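Local coordinates for transferrin binding protein B (Actinobacillus suis, PDB 3PQU), which probably binds host transferrin at the bacterial outer membrane as a surface lipoprotein, helping the pathogen acquire iron, at residues Q111-R116 and G226-S231. Sequence-based numbering, arbitrary orientation.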
loop_
_atom_site.group_PDB
_atom_site.type_symbol
_atom_site.label_atom_id
_atom_site.label_comp_id
_atom_site.label_asym_id
_atom_site.label_seq_id
_atom_site.Cartn_x
_atom_site.Cartn_y
_atom_site.Cartn_z
ATOM N N GLN A 111 17.609 14.475 17.689
ATOM C CA GLN A 111 18.672 13.620 18.232
ATOM C C GLN A 111 19.100 12.652 17.143
ATOM O O GLN A 111 18.368 12.439 16.165
ATOM C CB GLN A 111 18.183 12.805 19.433
ATOM C CG GLN A 111 17.807 13.602 20.649
ATOM C CD GLN A 111 18.998 14.318 21.256
ATOM O OE1 GLN A 111 20.111 13.787 21.286
ATOM N NE2 GLN A 111 18.769 15.530 21.747
ATOM N N GLU A 112 20.268 12.045 17.297
ATOM C CA GLU A 112 20.729 11.095 16.281
ATOM C C GLU A 112 19.691 10.021 15.954
ATOM O O GLU A 112 19.444 9.721 14.787
ATOM C CB GLU A 112 22.048 10.452 16.688
ATOM C CG GLU A 112 23.201 11.429 16.696
ATOM C CD GLU A 112 23.394 12.095 15.341
ATOM O OE1 GLU A 112 23.796 13.275 15.317
ATOM O OE2 GLU A 112 23.131 11.441 14.306
ATOM N N ASP A 113 19.078 9.444 16.979
ATOM C CA ASP A 113 18.086 8.386 16.750
ATOM C C ASP A 113 16.778 8.879 16.106
ATOM O O ASP A 113 15.932 8.079 15.707
ATOM C CB ASP A 113 17.768 7.628 18.047
ATOM C CG ASP A 113 17.008 8.482 19.052
ATOM O OD1 ASP A 113 17.276 9.706 19.117
ATOM O OD2 ASP A 113 16.169 7.917 19.799
ATOM N N LYS A 114 16.614 10.192 15.999
ATOM C CA LYS A 114 15.435 10.740 15.325
ATOM C C LYS A 114 15.781 11.379 13.976
ATOM O O LYS A 114 14.970 12.109 13.389
ATOM C CB LYS A 114 14.663 11.690 16.253
ATOM C CG LYS A 114 14.287 11.028 17.583
ATOM C CD LYS A 114 13.307 11.852 18.408
ATOM C CE LYS A 114 14.023 12.998 19.116
ATOM N NZ LYS A 114 13.044 13.963 19.675
ATOM N N LYS A 115 16.992 11.101 13.489
ATOM C CA LYS A 115 17.380 11.505 12.129
ATOM C C LYS A 115 17.257 10.271 11.251
ATOM O O LYS A 115 18.107 9.378 11.280
ATOM C CB LYS A 115 18.816 12.049 12.092
ATOM C CG LYS A 115 19.031 13.302 12.911
ATOM C CD LYS A 115 20.514 13.702 12.969
ATOM C CE LYS A 115 20.687 14.989 13.779
ATOM N NZ LYS A 115 22.116 15.378 13.924
ATOM N N ARG A 116 16.165 10.194 10.510
ATOM C CA ARG A 116 15.841 8.976 9.781
ATOM C C ARG A 116 15.513 9.356 8.348
ATOM O O ARG A 116 14.413 9.808 8.041
ATOM C CB ARG A 116 14.652 8.272 10.431
ATOM C CG ARG A 116 14.834 7.968 11.925
ATOM C CD ARG A 116 13.650 7.165 12.422
ATOM N NE ARG A 116 13.753 6.811 13.837
ATOM C CZ ARG A 116 12.926 5.973 14.448
ATOM N NH1 ARG A 116 11.939 5.399 13.760
ATOM N NH2 ARG A 116 13.082 5.718 15.745
ATOM N N GLY A 226 26.055 0.867 17.445
ATOM C CA GLY A 226 24.702 1.060 16.940
ATOM C C GLY A 226 23.906 2.144 17.651
ATOM O O GLY A 226 24.239 2.558 18.773
ATOM N N VAL A 227 22.849 2.606 16.988
ATOM C CA VAL A 227 21.955 3.620 17.545
ATOM C C VAL A 227 20.553 3.048 17.858
ATOM O O VAL A 227 19.958 2.331 17.037
ATOM C CB VAL A 227 21.813 4.830 16.583
ATOM C CG1 VAL A 227 20.782 5.824 17.129
ATOM C CG2 VAL A 227 23.162 5.533 16.386
ATOM N N ALA A 228 20.041 3.359 19.048
ATOM C CA ALA A 228 18.674 3.012 19.438
ATOM C C ALA A 228 18.255 1.610 18.998
ATOM O O ALA A 228 18.902 0.631 19.336
ATOM C CB ALA A 228 17.665 4.057 18.909
ATOM N N HIS A 229 17.152 1.536 18.258
ATOM C CA HIS A 229 16.611 0.258 17.819
ATOM C C HIS A 229 16.773 0.118 16.307
ATOM O O HIS A 229 16.072 0.770 15.513
ATOM C CB HIS A 229 15.142 0.120 18.231
ATOM C CG HIS A 229 14.909 0.383 19.687
ATOM N ND1 HIS A 229 14.550 1.625 20.174
ATOM C CD2 HIS A 229 15.014 -0.432 20.765
ATOM C CE1 HIS A 229 14.446 1.563 21.493
ATOM N NE2 HIS A 229 14.728 0.328 21.876
ATOM N N SER A 230 17.702 -0.744 15.913
ATOM C CA SER A 230 18.061 -0.859 14.506
ATOM C C SER A 230 17.502 -2.140 13.899
ATOM O O SER A 230 17.287 -3.147 14.585
ATOM C CB SER A 230 19.590 -0.791 14.334
ATOM O OG SER A 230 20.209 -1.869 15.015
ATOM N N SER A 231 17.257 -2.092 12.595
ATOM C CA SER A 231 16.720 -3.242 11.896
ATOM C C SER A 231 17.566 -3.531 10.668
ATOM O O SER A 231 18.142 -2.619 10.062
ATOM C CB SER A 231 15.261 -2.994 11.492
ATOM O OG SER A 231 15.146 -1.981 10.510
#
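D113, in a short 3-10 turn spanning 112-113, meets V227 and A228 at the entry to strand 229-236, D113 CA and A228 CA, 6.0 Å apart, being the nearest CA pair. This is a handle-to-barrel contact of the N-lobe: the 111-116 loop precedes strand 121-128 of the handle sheet, whereas strand 229-236 belongs to the antiparallel beta barrel. No hydrogen bond links the two segments; the contact is limited van der Waals packing between aliphatic carbons. V227 CG1 lies 3.6 Å from D113 CB and also packs against D113 CA, a position it takes because it stands anti to the backbone N (chi1 175°). The methyl of A228 meets the same methylene, A228 CB to D113 CB being 3.7 Å, which leaves D113 CB touched by both neighbours. Beyond CB the carboxylate turns back from the two methyls, and its OD2 forms a salt bridge with R211, whose backbone is hydrogen-bonded to that of D113. The loop is braced from within by the backbone bond K114 N to Q111 O (2.9 Å) and by a salt bridge in which K115 NZ approaches E112 OE1 from above the carboxylate plane. R116 brings the edge of its guanidinium alongside the turn and pairs through NH1 with D177 of barrel strand 170-183. Its NE donates to D113 O at 3.1 Å, nearly straight at 174°, with the oxygen in the guanidinium plane.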